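Local coordinates for protein 2-dehydropantoate 2-reductase (Geobacter metallireducens, PDB 3HN2) that probably catalyses the NADPH-dependent reduction of 2-dehydropantoate (ketopantoate) to (R)-pantoate, a step of pantothenate biosynthesis, at residues L162-M165 and F166-A169; G14-Y17 and G18-Q22; K180-R183 and W184-L187; F30-R33 and R34-E37. One frame throughout, in Å; residues are numbered along the deposited sequence.

Contacts 1, 2 and 3 are i to i+4 contacts along single helices, whereas contact 4 is the bend that leads from a strand into a helix. Contacts 1, 2 and 4 belong to the nucleotide-binding half: 162-169 packs against 14-22 where M165 and A169 meet L21 and L20, and 14-22 in turn receives the ring of F30 from contact 4. All touching residues of contact 2 are buried, and its side-chain contact is an aromatic-methyl one; contacts 1 and 4 are partly buried, with arginines on their outer sides. Contact 3 lies in the C-terminal helical half, its centre about 24 Å from that of contact 2, and is the one built round a salt bridge.

Contact 1 of 4, residues L162-M165 and F166-A169; sequences LAAM and FRQA
F166 and R167 are tied back to L162 and A163 by successive i to i+4 backbone bonds, F166 N to L162 O and R167 N to A163 O, each 3.0 Å long. Q168 N reaches A164 O at 2.9 Å and continues the ladder, which fades at A169, whose N makes a weak bond of 3.5 Å to M165 O and a bond to F166 O as the helix gives way to a turn.

The ring of F166, with CG beside its own backbone N (chi1 -82°), lies back along the preceding turn, and its CD2 edges up to the carbonyl oxygen L162 O at 3.3 Å. Its apolar packing lies farther out, on I146 and L148 of strand 142-150 and C173 of strand 173-175. With an alanine here, the space between the helix and strand 142-150 would probably be left unfilled, and I146 and L148 would lose their aromatic partner.

R167 supplies the polar side-chain contact. Its chain bends at chi3 (-64°) and folds back over A163, whose O sits 3.7 Å above the guanidinium plane, over its centre. NH2 passes 3.7 Å from A163 CB and donates a hydrogen bond to C173 O.

A buried aromatic flank and a more open arginine flank make 162-169 an amphipathic helix end, the helical part of the beta-alpha-beta unit formed by strand 142-150, helix 157-168 and strand 173-175.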
ATOM      1  N   LEU A 162      23.536  -7.537  12.106  1.00 47.59           N
ATOM      2  CA  LEU A 162      22.637  -8.200  11.160  1.00 52.72           C
ATOM      3  C   LEU A 162      21.810  -7.191  10.355  1.00 49.96           C
ATOM      4  O   LEU A 162      21.634  -7.353   9.147  1.00 53.45           O
ATOM      5  CB  LEU A 162      21.716  -9.189  11.884  1.00 51.41           C
ATOM      6  CG  LEU A 162      22.315 -10.513  12.364  1.00 54.31           C
ATOM      7  CD1 LEU A 162      21.284 -11.307  13.154  1.00 46.92           C
ATOM      8  CD2 LEU A 162      22.843 -11.339  11.200  1.00 43.94           C
ATOM      9  N   ALA A 163      21.318  -6.157  11.038  1.00 46.18           N
ATOM     10  CA  ALA A 163      20.585  -5.054  10.416  1.00 50.25           C
ATOM     11  C   ALA A 163      21.429  -4.339   9.368  1.00 55.39           C
ATOM     12  O   ALA A 163      20.940  -4.042   8.273  1.00 54.01           O
ATOM     13  CB  ALA A 163      20.115  -4.066  11.470  1.00 49.14           C
ATOM     14  N   ALA A 164      22.693  -4.079   9.716  1.00 55.33           N
ATOM     15  CA  ALA A 164      23.660  -3.468   8.804  1.00 50.94           C
ATOM     16  C   ALA A 164      23.901  -4.360   7.593  1.00 51.92           C
ATOM     17  O   ALA A 164      23.903  -3.880   6.456  1.00 58.90           O
ATOM     18  CB  ALA A 164      24.971  -3.184   9.525  1.00 44.12           C
ATOM     19  N   MET A 165      24.076  -5.656   7.855  1.00 45.89           N
ATOM     20  CA  MET A 165      24.296  -6.668   6.822  1.00 45.09           C
ATOM     21  C   MET A 165      23.166  -6.707   5.783  1.00 41.07           C
ATOM     22  O   MET A 165      23.433  -6.798   4.584  1.00 39.95           O
ATOM     23  CB  MET A 165      24.484  -8.048   7.469  1.00 39.64           C
ATOM     24  CG  MET A 165      24.814  -9.163   6.497  1.00 28.68           C
ATOM     25  SD  MET A 165      24.223 -10.751   7.092  1.00 53.79           S
ATOM     26  CE  MET A 165      25.627 -11.272   8.086  1.00 62.77           C
ATOM     27  N   PHE A 166      21.918  -6.632   6.247  1.00 41.70           N
ATOM     28  CA  PHE A 166      20.764  -6.561   5.337  1.00 51.79           C
ATOM     29  C   PHE A 166      20.680  -5.252   4.559  1.00 46.83           C
ATOM     30  O   PHE A 166      20.420  -5.273   3.363  1.00 47.47           O
ATOM     31  CB  PHE A 166      19.447  -6.807   6.068  1.00 52.78           C
ATOM     32  CG  PHE A 166      19.129  -8.257   6.277  1.00 54.08           C
ATOM     33  CD1 PHE A 166      18.757  -9.061   5.205  1.00 43.17           C
ATOM     34  CD2 PHE A 166      19.184  -8.815   7.547  1.00 41.69           C
ATOM     35  CE1 PHE A 166      18.455 -10.403   5.392  1.00 51.10           C
ATOM     36  CE2 PHE A 166      18.881 -10.154   7.745  1.00 59.62           C
ATOM     37  CZ  PHE A 166      18.513 -10.950   6.666  1.00 53.89           C
ATOM     38  N   ARG A 167      20.902  -4.129   5.245  1.00 50.53           N
ATOM     39  CA  ARG A 167      20.869  -2.794   4.625  1.00 46.39           C
ATOM     40  C   ARG A 167      21.941  -2.608   3.554  1.00 54.10           C
ATOM     41  O   ARG A 167      21.704  -1.938   2.547  1.00 61.92           O
ATOM     42  CB  ARG A 167      20.968  -1.688   5.679  1.00 41.21           C
ATOM     43  CG  ARG A 167      19.684  -1.463   6.480  1.00 43.61           C
ATOM     44  CD  ARG A 167      19.757  -0.202   7.347  1.00 43.57           C
ATOM     45  NE  ARG A 167      20.784  -0.294   8.388  1.00 41.13           N
ATOM     46  CZ  ARG A 167      20.550  -0.531   9.679  1.00 55.35           C
ATOM     47  NH1 ARG A 167      21.565  -0.596  10.534  1.00 67.80           N
ATOM     48  NH2 ARG A 167      19.312  -0.700  10.125  1.00 46.73           N
ATOM     49  N   GLN A 168      23.109  -3.216   3.777  1.00 59.68           N
ATOM     50  CA  GLN A 168      24.187  -3.290   2.784  1.00 58.32           C
ATOM     51  C   GLN A 168      23.764  -4.036   1.520  1.00 55.97           C
ATOM     52  O   GLN A 168      24.243  -3.737   0.424  1.00 55.56           O
ATOM     53  CB  GLN A 168      25.408  -3.989   3.384  1.00 61.73           C
ATOM     54  CG  GLN A 168      26.306  -3.092   4.224  1.00 80.98           C
ATOM     55  CD  GLN A 168      27.233  -2.238   3.381  1.00 92.88           C
ATOM     56  OE1 GLN A 168      27.924  -2.742   2.493  1.00100.67           O
ATOM     57  NE2 GLN A 168      27.256  -0.939   3.658  1.00 91.08           N
ATOM     58  N   ALA A 169      22.865  -5.003   1.691  1.00 54.18           N
ATOM     59  CA  ALA A 169      22.377  -5.835   0.600  1.00 48.65           C
ATOM     60  C   ALA A 169      21.173  -5.213  -0.102  1.00 44.38           C
ATOM     61  O   ALA A 169      20.659  -5.777  -1.062  1.00 40.90           O
ATOM     62  CB  ALA A 169      22.036  -7.228   1.117  1.00 47.09           C
TER

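Contact 2 of 4, residues G14-Y17 and G18-Q22; sequences GLYY and GALLQ
Y16 and L20 meet one turn apart on helix 14-23, the first helix of the Rossmann-type nucleotide-binding fold, which follows strand 5-8 and starts at the last glycine of a probable GxGxxG motif. From CB the Y16 side chain leaves with CG anti to the backbone N (chi1 174°), carrying the ring along the helix surface beside L20. The near half of the ring lies against Y17, with CD2 over one face of the Y17 ring, toward its rim. Farther out, CD1 of L20 sits over one face of the Y16 ring, near CE1 and CE2 and closest to CZ at 3.6 Å. This is a CH-pi contact: CD1 lies 4.0 Å from the ring centroid, 26° off the normal, displaced toward the hydroxyl end. The OH itself passes 3.7 Å from L20 CD1. H140 also stacks with the Y16 ring. Replacing Y16 by a serine would probably strip the L20 methyl of its aromatic cover and leave H140 without its stacking partner.

Beneath the side chains, G18 N bonds to G14 O and A19 N to L15 O, the latter at 2.8 Å. The F30 ring of the next strand lies against bare G18, where a beta carbon would collide with it. Y17 turns its hydroxyl to G144 O, while L21 CG rests 3.3 Å from Y17 O.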
ATOM      1  N   GLY A  14      13.159 -17.128   1.133  1.00 52.42           N
ATOM      2  CA  GLY A  14      14.486 -17.626   1.469  1.00 47.11           C
ATOM      3  C   GLY A  14      15.458 -17.483   0.314  1.00 51.25           C
ATOM      4  O   GLY A  14      16.630 -17.138   0.513  1.00 54.01           O
ATOM      5  N   LEU A  15      14.962 -17.739  -0.894  1.00 46.91           N
ATOM      6  CA  LEU A  15      15.752 -17.575  -2.105  1.00 45.69           C
ATOM      7  C   LEU A  15      16.030 -16.105  -2.380  1.00 50.47           C
ATOM      8  O   LEU A  15      17.178 -15.734  -2.623  1.00 52.63           O
ATOM      9  CB  LEU A  15      15.059 -18.222  -3.306  1.00 44.87           C
ATOM     10  CG  LEU A  15      15.097 -19.744  -3.489  1.00 45.50           C
ATOM     11  CD1 LEU A  15      14.289 -20.141  -4.709  1.00 49.05           C
ATOM     12  CD2 LEU A  15      16.520 -20.274  -3.615  1.00 46.06           C
ATOM     13  N   TYR A  16      14.979 -15.283  -2.317  1.00 52.78           N
ATOM     14  CA  TYR A  16      15.066 -13.840  -2.569  1.00 50.04           C
ATOM     15  C   TYR A  16      16.074 -13.133  -1.672  1.00 47.21           C
ATOM     16  O   TYR A  16      16.911 -12.378  -2.159  1.00 52.30           O
ATOM     17  CB  TYR A  16      13.690 -13.183  -2.428  1.00 49.56           C
ATOM     18  CG  TYR A  16      13.692 -11.671  -2.518  1.00 53.11           C
ATOM     19  CD1 TYR A  16      13.958 -11.019  -3.725  1.00 59.61           C
ATOM     20  CD2 TYR A  16      13.409 -10.888  -1.400  1.00 66.88           C
ATOM     21  CE1 TYR A  16      13.955  -9.625  -3.809  1.00 49.42           C
ATOM     22  CE2 TYR A  16      13.395  -9.495  -1.475  1.00 65.12           C
ATOM     23  CZ  TYR A  16      13.666  -8.872  -2.683  1.00 59.05           C
ATOM     24  OH  TYR A  16      13.658  -7.496  -2.756  1.00 65.79           O
ATOM     25  N   TYR A  17      15.991 -13.388  -0.371  1.00 46.14           N
ATOM     26  CA  TYR A  17      16.912 -12.775   0.581  1.00 50.38           C
ATOM     27  C   TYR A  17      18.330 -13.319   0.465  1.00 48.09           C
ATOM     28  O   TYR A  17      19.292 -12.562   0.566  1.00 50.90           O
ATOM     29  CB  TYR A  17      16.390 -12.897   2.015  1.00 48.72           C
ATOM     30  CG  TYR A  17      15.213 -11.994   2.305  1.00 51.84           C
ATOM     31  CD1 TYR A  17      15.206 -10.661   1.889  1.00 48.06           C
ATOM     32  CD2 TYR A  17      14.108 -12.469   3.004  1.00 56.99           C
ATOM     33  CE1 TYR A  17      14.121  -9.829   2.154  1.00 50.14           C
ATOM     34  CE2 TYR A  17      13.023 -11.648   3.278  1.00 54.54           C
ATOM     35  CZ  TYR A  17      13.035 -10.332   2.854  1.00 55.06           C
ATOM     36  OH  TYR A  17      11.955  -9.529   3.131  1.00 61.31           O
ATOM     37  N   GLY A  18      18.448 -14.620   0.226  1.00 49.29           N
ATOM     38  CA  GLY A  18      19.750 -15.255   0.033  1.00 54.85           C
ATOM     39  C   GLY A  18      20.456 -14.792  -1.227  1.00 54.31           C
ATOM     40  O   GLY A  18      21.682 -14.647  -1.240  1.00 58.19           O
ATOM     41  N   ALA A  19      19.678 -14.560  -2.284  1.00 52.18           N
ATOM     42  CA  ALA A  19      20.208 -14.060  -3.550  1.00 51.86           C
ATOM     43  C   ALA A  19      20.702 -12.629  -3.420  1.00 52.35           C
ATOM     44  O   ALA A  19      21.708 -12.270  -4.024  1.00 57.73           O
ATOM     45  CB  ALA A  19      19.169 -14.158  -4.646  1.00 50.05           C
ATOM     46  N   LEU A  20      19.997 -11.824  -2.628  1.00 51.44           N
ATOM     47  CA  LEU A  20      20.424 -10.457  -2.353  1.00 55.12           C
ATOM     48  C   LEU A  20      21.647 -10.442  -1.438  1.00 57.58           C
ATOM     49  O   LEU A  20      22.521  -9.580  -1.579  1.00 62.27           O
ATOM     50  CB  LEU A  20      19.289  -9.628  -1.741  1.00 51.80           C
ATOM     51  CG  LEU A  20      18.050  -9.286  -2.579  1.00 61.52           C
ATOM     52  CD1 LEU A  20      17.092  -8.471  -1.737  1.00 68.27           C
ATOM     53  CD2 LEU A  20      18.376  -8.545  -3.871  1.00 53.68           C
ATOM     54  N   LEU A  21      21.703 -11.401  -0.515  1.00 57.78           N
ATOM     55  CA  LEU A  21      22.838 -11.526   0.400  1.00 56.79           C
ATOM     56  C   LEU A  21      24.157 -11.840  -0.305  1.00 58.07           C
ATOM     57  O   LEU A  21      25.154 -11.166  -0.052  1.00 63.75           O
ATOM     58  CB  LEU A  21      22.550 -12.533   1.517  1.00 52.41           C
ATOM     59  CG  LEU A  21      21.719 -12.019   2.700  1.00 58.44           C
ATOM     60  CD1 LEU A  21      21.071 -13.178   3.442  1.00 62.35           C
ATOM     61  CD2 LEU A  21      22.531 -11.146   3.660  1.00 60.06           C
ATOM     62  N   GLN A  22      24.169 -12.823  -1.207  1.00 56.68           N
ATOM     63  CA  GLN A  22      25.402 -13.126  -1.946  1.00 59.10           C
ATOM     64  C   GLN A  22      25.716 -12.126  -3.065  1.00 56.72           C
ATOM     65  O   GLN A  22      26.878 -11.983  -3.448  1.00 57.61           O
ATOM     66  CB  GLN A  22      25.446 -14.575  -2.458  1.00 61.57           C
ATOM     67  CG  GLN A  22      24.799 -14.831  -3.806  1.00 60.79           C
ATOM     68  CD  GLN A  22      25.195 -16.175  -4.399  1.00 60.23           C
ATOM     69  OE1 GLN A  22      25.779 -16.235  -5.479  1.00 65.78           O
ATOM     70  NE2 GLN A  22      24.884 -17.257  -3.693  1.00 61.37           N
TER

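Contact 3 of 4, residues K180-R183 and W184-L187; sequences KRAR and WEKL
R181 and E185 form a salt bridge across one turn of helix 179-200, two guanidinium nitrogens, NE and NH2, converging on a single carboxylate oxygen. R181 NE gives E185 OE2 a hydrogen bond of 2.7 Å, bent to 134° at the hydrogen, and R181 NH2 adds a weak one of 2.9 Å to the same atom. The two flat groups are turned 70° apart, and OE2 is met from above the carboxylate plane, so the pair is not the coplanar, two-oxygen kind: OE2 alone takes both bonds. R181 reaches this position with CG anti to its own N (chi1 179°), which sends the chain out beside E185. Its remaining nitrogen, NH1, is held by T235 O, so the guanidinium links the helix to a neighbouring loop as well.

The backbone repeats the pairing, with E185 N bonded to R181 O at 2.7 Å and in the carbonyl plane. K186 N and L187 N continue the ladder to A182 O and R183 O. At W184 the equivalent bond to K180 O is weak, and that oxygen also lies at the edge of the indole, 3.2 Å from CD1. The indole has L187 CD2 over one face, 4.1 Å above its plane and toward the rim. E185 OE1 lies 3.5 Å from A182 CA.

R183 forms a salt bridge with E109 and donates to Q103 O, while K186 NZ bonds to A126 O; these arms reach the nucleotide-binding half. W184 and L187 instead pack on V224 of helix 211-229 and P278 of helix 271-284, placing this turn between strand 121-129 and the C-terminal helices.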
ATOM      1  N   LYS A 180       8.253  -9.745  20.156  1.00 54.08           N
ATOM      2  CA  LYS A 180       6.970 -10.357  20.447  1.00 46.73           C
ATOM      3  C   LYS A 180       5.814  -9.499  19.923  1.00 41.10           C
ATOM      4  O   LYS A 180       4.901 -10.021  19.287  1.00 41.94           O
ATOM      5  CB  LYS A 180       6.842 -10.589  21.952  1.00 36.66           C
ATOM      6  CG  LYS A 180       5.921 -11.732  22.359  1.00 44.76           C
ATOM      7  CD  LYS A 180       5.610 -11.656  23.852  1.00 62.60           C
ATOM      8  CE  LYS A 180       5.057 -12.964  24.393  1.00 75.56           C
ATOM      9  NZ  LYS A 180       6.143 -13.922  24.743  1.00 69.40           N
ATOM     10  N   ARG A 181       5.878  -8.189  20.175  1.00 40.09           N
ATOM     11  CA  ARG A 181       4.850  -7.250  19.720  1.00 43.05           C
ATOM     12  C   ARG A 181       4.767  -7.209  18.199  1.00 35.79           C
ATOM     13  O   ARG A 181       3.693  -7.334  17.649  1.00 51.75           O
ATOM     14  CB  ARG A 181       5.084  -5.845  20.284  1.00 45.70           C
ATOM     15  CG  ARG A 181       4.047  -4.814  19.823  1.00 29.05           C
ATOM     16  CD  ARG A 181       4.406  -3.414  20.282  1.00 25.32           C
ATOM     17  NE  ARG A 181       3.960  -2.431  19.304  1.00 51.96           N
ATOM     18  CZ  ARG A 181       3.016  -1.519  19.515  1.00 57.90           C
ATOM     19  NH1 ARG A 181       2.421  -1.424  20.695  1.00 64.72           N
ATOM     20  NH2 ARG A 181       2.682  -0.686  18.541  1.00 54.47           N
ATOM     21  N   ALA A 182       5.919  -7.088  17.548  1.00 43.56           N
ATOM     22  CA  ALA A 182       6.033  -7.018  16.093  1.00 41.76           C
ATOM     23  C   ALA A 182       5.456  -8.229  15.347  1.00 47.22           C
ATOM     24  O   ALA A 182       4.894  -8.072  14.256  1.00 52.44           O
ATOM     25  CB  ALA A 182       7.487  -6.800  15.709  1.00 43.02           C
ATOM     26  N   ARG A 183       5.610  -9.423  15.929  1.00 47.79           N
ATOM     27  CA  ARG A 183       4.997 -10.658  15.421  1.00 40.11           C
ATOM     28  C   ARG A 183       3.477 -10.529  15.452  1.00 46.22           C
ATOM     29  O   ARG A 183       2.795 -10.817  14.462  1.00 55.42           O
ATOM     30  CB  ARG A 183       5.431 -11.870  16.265  1.00 42.42           C
ATOM     31  CG  ARG A 183       6.880 -12.326  16.058  1.00 34.80           C
ATOM     32  CD  ARG A 183       6.981 -13.498  15.082  1.00 23.30           C
ATOM     33  NE  ARG A 183       8.191 -13.397  14.270  1.00 18.45           N
ATOM     34  CZ  ARG A 183       8.395 -14.044  13.126  1.00 29.02           C
ATOM     35  NH1 ARG A 183       9.534 -13.874  12.467  1.00 30.63           N
ATOM     36  NH2 ARG A 183       7.468 -14.857  12.635  1.00 39.03           N
ATOM     37  N   TRP A 184       2.962 -10.071  16.593  1.00 38.95           N
ATOM     38  CA  TRP A 184       1.537  -9.832  16.776  1.00 40.11           C
ATOM     39  C   TRP A 184       1.019  -8.698  15.895  1.00 44.40           C
ATOM     40  O   TRP A 184      -0.134  -8.723  15.462  1.00 45.43           O
ATOM     41  CB  TRP A 184       1.240  -9.526  18.241  1.00 41.58           C
ATOM     42  CG  TRP A 184       1.073 -10.747  19.084  1.00 51.48           C
ATOM     43  CD1 TRP A 184       1.995 -11.289  19.937  1.00 41.51           C
ATOM     44  CD2 TRP A 184      -0.087 -11.586  19.161  1.00 42.31           C
ATOM     45  NE1 TRP A 184       1.478 -12.410  20.541  1.00 43.02           N
ATOM     46  CE2 TRP A 184       0.205 -12.619  20.080  1.00 42.94           C
ATOM     47  CE3 TRP A 184      -1.340 -11.572  18.534  1.00 41.25           C
ATOM     48  CZ2 TRP A 184      -0.715 -13.626  20.395  1.00 37.94           C
ATOM     49  CZ3 TRP A 184      -2.258 -12.574  18.851  1.00 44.86           C
ATOM     50  CH2 TRP A 184      -1.937 -13.585  19.774  1.00 41.49           C
ATOM     51  N   GLU A 185       1.877  -7.713  15.641  1.00 45.76           N
ATOM     52  CA  GLU A 185       1.565  -6.606  14.747  1.00 56.14           C
ATOM     53  C   GLU A 185       1.298  -7.108  13.331  1.00 54.57           C
ATOM     54  O   GLU A 185       0.375  -6.638  12.674  1.00 61.18           O
ATOM     55  CB  GLU A 185       2.701  -5.577  14.739  1.00 63.36           C
ATOM     56  CG  GLU A 185       2.879  -4.778  16.037  1.00 41.94           C
ATOM     57  CD  GLU A 185       3.904  -3.654  15.906  1.00 53.70           C
ATOM     58  OE1 GLU A 185       4.882  -3.807  15.138  1.00 47.46           O
ATOM     59  OE2 GLU A 185       3.734  -2.612  16.575  1.00 44.61           O
ATOM     60  N   LYS A 186       2.097  -8.077  12.878  1.00 55.71           N
ATOM     61  CA  LYS A 186       1.929  -8.661  11.547  1.00 53.53           C
ATOM     62  C   LYS A 186       0.757  -9.633  11.496  1.00 54.89           C
ATOM     63  O   LYS A 186       0.169  -9.843  10.435  1.00 59.86           O
ATOM     64  CB  LYS A 186       3.203  -9.363  11.077  1.00 51.87           C
ATOM     65  CG  LYS A 186       3.352  -9.348   9.564  1.00 58.15           C
ATOM     66  CD  LYS A 186       4.100 -10.558   9.045  1.00 77.22           C
ATOM     67  CE  LYS A 186       3.974 -10.651   7.533  1.00 79.73           C
ATOM     68  NZ  LYS A 186       4.800 -11.746   6.956  1.00 82.16           N
ATOM     69  N   LEU A 187       0.430 -10.225  12.647  1.00 53.82           N
ATOM     70  CA  LEU A 187      -0.736 -11.104  12.790  1.00 42.56           C
ATOM     71  C   LEU A 187      -2.049 -10.350  12.603  1.00 40.79           C
ATOM     72  O   LEU A 187      -3.034 -10.927  12.151  1.00 46.45           O
ATOM     73  CB  LEU A 187      -0.717 -11.818  14.152  1.00 31.12           C
ATOM     74  CG  LEU A 187      -0.378 -13.314  14.253  1.00 37.04           C
ATOM     75  CD1 LEU A 187       0.273 -13.902  12.993  1.00 11.10           C
ATOM     76  CD2 LEU A 187       0.482 -13.616  15.500  1.00 31.81           C
TER

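Contact 4 of 4, residues F30-R33 and R34-E37; sequences FLLR and RDYE
L32 and Y36 touch across the bend that joins strand 28-31 to helix 36-41. The CB of L32 points at the following segment and comes 3.8 Å from Y36 CA and 4.1 Å from Y36 CB. It lies at the edge of the tyrosine ring, near the ring plane. Y36 carries CG anti to its backbone N (chi1 171°), which sets the ring edge-on to L32 CB; the tyrosine also touches R62.

The branch of L32 turns the other way, toward D35: CG sits 3.9 Å from D35 O, and CD1 approaches D35 OD1 at 4.4 Å. Beyond this bend L32 packs on L15 of helix 14-23. D35 is buried, and its OD2 has a long, weak ion pair with R132.

R33 and R34 leave the chain with their CB bonds directed away from the other segment and are exposed. No hydrogen bond crosses between 30-33 and 34-37; L32 is instead tied through its backbone to Y61.

Such a junction after the second strand is characteristic of a Rossmann-type fold. In NADP-dependent relatives, basic residues at this place commonly recognise the 2'-phosphate, a role consistent with R33 and R34 but unproven here.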
ATOM      1  N   PHE A  30      22.894 -22.362  -0.111  1.00 51.54           N
ATOM      2  CA  PHE A  30      21.487 -22.727  -0.210  1.00 52.43           C
ATOM      3  C   PHE A  30      21.259 -24.224   0.014  1.00 57.30           C
ATOM      4  O   PHE A  30      21.965 -25.062  -0.554  1.00 62.51           O
ATOM      5  CB  PHE A  30      20.934 -22.338  -1.580  1.00 52.53           C
ATOM      6  CG  PHE A  30      20.759 -20.862  -1.780  1.00 56.25           C
ATOM      7  CD1 PHE A  30      19.558 -20.243  -1.461  1.00 65.10           C
ATOM      8  CD2 PHE A  30      21.785 -20.092  -2.317  1.00 61.82           C
ATOM      9  CE1 PHE A  30      19.385 -18.876  -1.662  1.00 61.81           C
ATOM     10  CE2 PHE A  30      21.620 -18.727  -2.527  1.00 61.72           C
ATOM     11  CZ  PHE A  30      20.420 -18.120  -2.196  1.00 63.22           C
ATOM     12  N   LEU A  31      20.270 -24.554   0.842  1.00 55.68           N
ATOM     13  CA  LEU A  31      19.800 -25.930   0.965  1.00 55.42           C
ATOM     14  C   LEU A  31      18.574 -26.143   0.077  1.00 58.66           C
ATOM     15  O   LEU A  31      17.448 -25.817   0.459  1.00 61.00           O
ATOM     16  CB  LEU A  31      19.500 -26.293   2.428  1.00 57.24           C
ATOM     17  CG  LEU A  31      19.217 -27.767   2.774  1.00 54.10           C
ATOM     18  CD1 LEU A  31      20.349 -28.686   2.329  1.00 45.67           C
ATOM     19  CD2 LEU A  31      18.941 -27.950   4.263  1.00 43.65           C
ATOM     20  N   LEU A  32      18.812 -26.677  -1.119  1.00 61.18           N
ATOM     21  CA  LEU A  32      17.748 -26.964  -2.077  1.00 58.95           C
ATOM     22  C   LEU A  32      17.226 -28.388  -1.924  1.00 61.37           C
ATOM     23  O   LEU A  32      17.949 -29.282  -1.474  1.00 65.66           O
ATOM     24  CB  LEU A  32      18.230 -26.756  -3.516  1.00 57.72           C
ATOM     25  CG  LEU A  32      18.622 -25.384  -4.089  1.00 66.95           C
ATOM     26  CD1 LEU A  32      17.797 -24.210  -3.543  1.00 63.81           C
ATOM     27  CD2 LEU A  32      20.107 -25.132  -3.927  1.00 69.24           C
ATOM     28  N   ARG A  33      15.972 -28.589  -2.318  1.00 60.78           N
ATOM     29  CA  ARG A  33      15.326 -29.890  -2.235  1.00 60.92           C
ATOM     30  C   ARG A  33      14.666 -30.225  -3.570  1.00 65.80           C
ATOM     31  O   ARG A  33      15.184 -31.033  -4.340  1.00 68.11           O
ATOM     32  CB  ARG A  33      14.293 -29.897  -1.100  1.00 60.27           C
ATOM     33  CG  ARG A  33      13.766 -31.271  -0.717  1.00 50.62           C
ATOM     34  CD  ARG A  33      12.416 -31.148  -0.042  1.00 47.26           C
ATOM     35  NE  ARG A  33      11.764 -32.443   0.141  1.00 49.45           N
ATOM     36  CZ  ARG A  33      11.205 -32.855   1.277  1.00 53.79           C
ATOM     37  NH1 ARG A  33      10.636 -34.050   1.341  1.00 49.33           N
ATOM     38  NH2 ARG A  33      11.205 -32.074   2.350  1.00 68.61           N
ATOM     39  N   ARG A  34      13.530 -29.582  -3.835  1.00 72.88           N
ATOM     40  CA  ARG A  34      12.736 -29.808  -5.043  1.00 77.59           C
ATOM     41  C   ARG A  34      13.492 -29.461  -6.333  1.00 81.23           C
ATOM     42  O   ARG A  34      13.417 -30.194  -7.323  1.00 84.02           O
ATOM     43  CB  ARG A  34      11.409 -29.041  -4.935  1.00 79.70           C
ATOM     44  CG  ARG A  34      10.706 -28.744  -6.255  1.00 91.89           C
ATOM     45  CD  ARG A  34       9.193 -28.715  -6.097  1.00 97.14           C
ATOM     46  NE  ARG A  34       8.626 -30.062  -6.027  1.00 99.37           N
ATOM     47  CZ  ARG A  34       8.286 -30.799  -7.083  1.00102.57           C
ATOM     48  NH1 ARG A  34       8.450 -30.332  -8.316  1.00105.33           N
ATOM     49  NH2 ARG A  34       7.777 -32.012  -6.909  1.00 93.84           N
ATOM     50  N   ASP A  35      14.240 -28.363  -6.305  1.00 83.69           N
ATOM     51  CA  ASP A  35      14.951 -27.897  -7.491  1.00 85.58           C
ATOM     52  C   ASP A  35      16.449 -27.674  -7.258  1.00 84.55           C
ATOM     53  O   ASP A  35      16.955 -26.562  -7.424  1.00 85.05           O
ATOM     54  CB  ASP A  35      14.280 -26.640  -8.066  1.00 88.51           C
ATOM     55  CG  ASP A  35      13.788 -25.675  -6.988  1.00 97.24           C
ATOM     56  OD1 ASP A  35      14.312 -25.697  -5.852  1.00107.06           O
ATOM     57  OD2 ASP A  35      12.868 -24.882  -7.288  1.00 97.56           O
ATOM     58  N   TYR A  36      17.149 -28.739  -6.875  1.00 81.52           N
ATOM     59  CA  TYR A  36      18.605 -28.710  -6.753  1.00 75.47           C
ATOM     60  C   TYR A  36      19.246 -28.711  -8.137  1.00 75.42           C
ATOM     61  O   TYR A  36      20.143 -27.916  -8.413  1.00 72.77           O
ATOM     62  CB  TYR A  36      19.104 -29.903  -5.928  1.00 73.22           C
ATOM     63  CG  TYR A  36      20.611 -30.086  -5.924  1.00 73.62           C
ATOM     64  CD1 TYR A  36      21.218 -31.061  -6.717  1.00 65.52           C
ATOM     65  CD2 TYR A  36      21.428 -29.289  -5.120  1.00 80.63           C
ATOM     66  CE1 TYR A  36      22.602 -31.233  -6.717  1.00 79.66           C
ATOM     67  CE2 TYR A  36      22.815 -29.454  -5.111  1.00 84.65           C
ATOM     68  CZ  TYR A  36      23.394 -30.429  -5.911  1.00 80.34           C
ATOM     69  OH  TYR A  36      24.761 -30.599  -5.908  1.00 71.66           O
ATOM     70  N   GLU A  37      18.760 -29.605  -8.995  1.00 76.37           N
ATOM     71  CA  GLU A  37      19.316 -29.836 -10.329  1.00 76.85           C
ATOM     72  C   GLU A  37      19.138 -28.662 -11.296  1.00 74.49           C
ATOM     73  O   GLU A  37      19.969 -28.453 -12.179  1.00 75.13           O
ATOM     74  CB  GLU A  37      18.735 -31.125 -10.924  1.00 77.13           C
ATOM     75  CG  GLU A  37      17.234 -31.303 -10.695  1.00 85.81           C
ATOM     76  CD  GLU A  37      16.830 -32.757 -10.518  1.00101.61           C
ATOM     77  OE1 GLU A  37      17.208 -33.594 -11.365  1.00108.40           O
ATOM     78  OE2 GLU A  37      16.125 -33.065  -9.531  1.00105.55           O
TER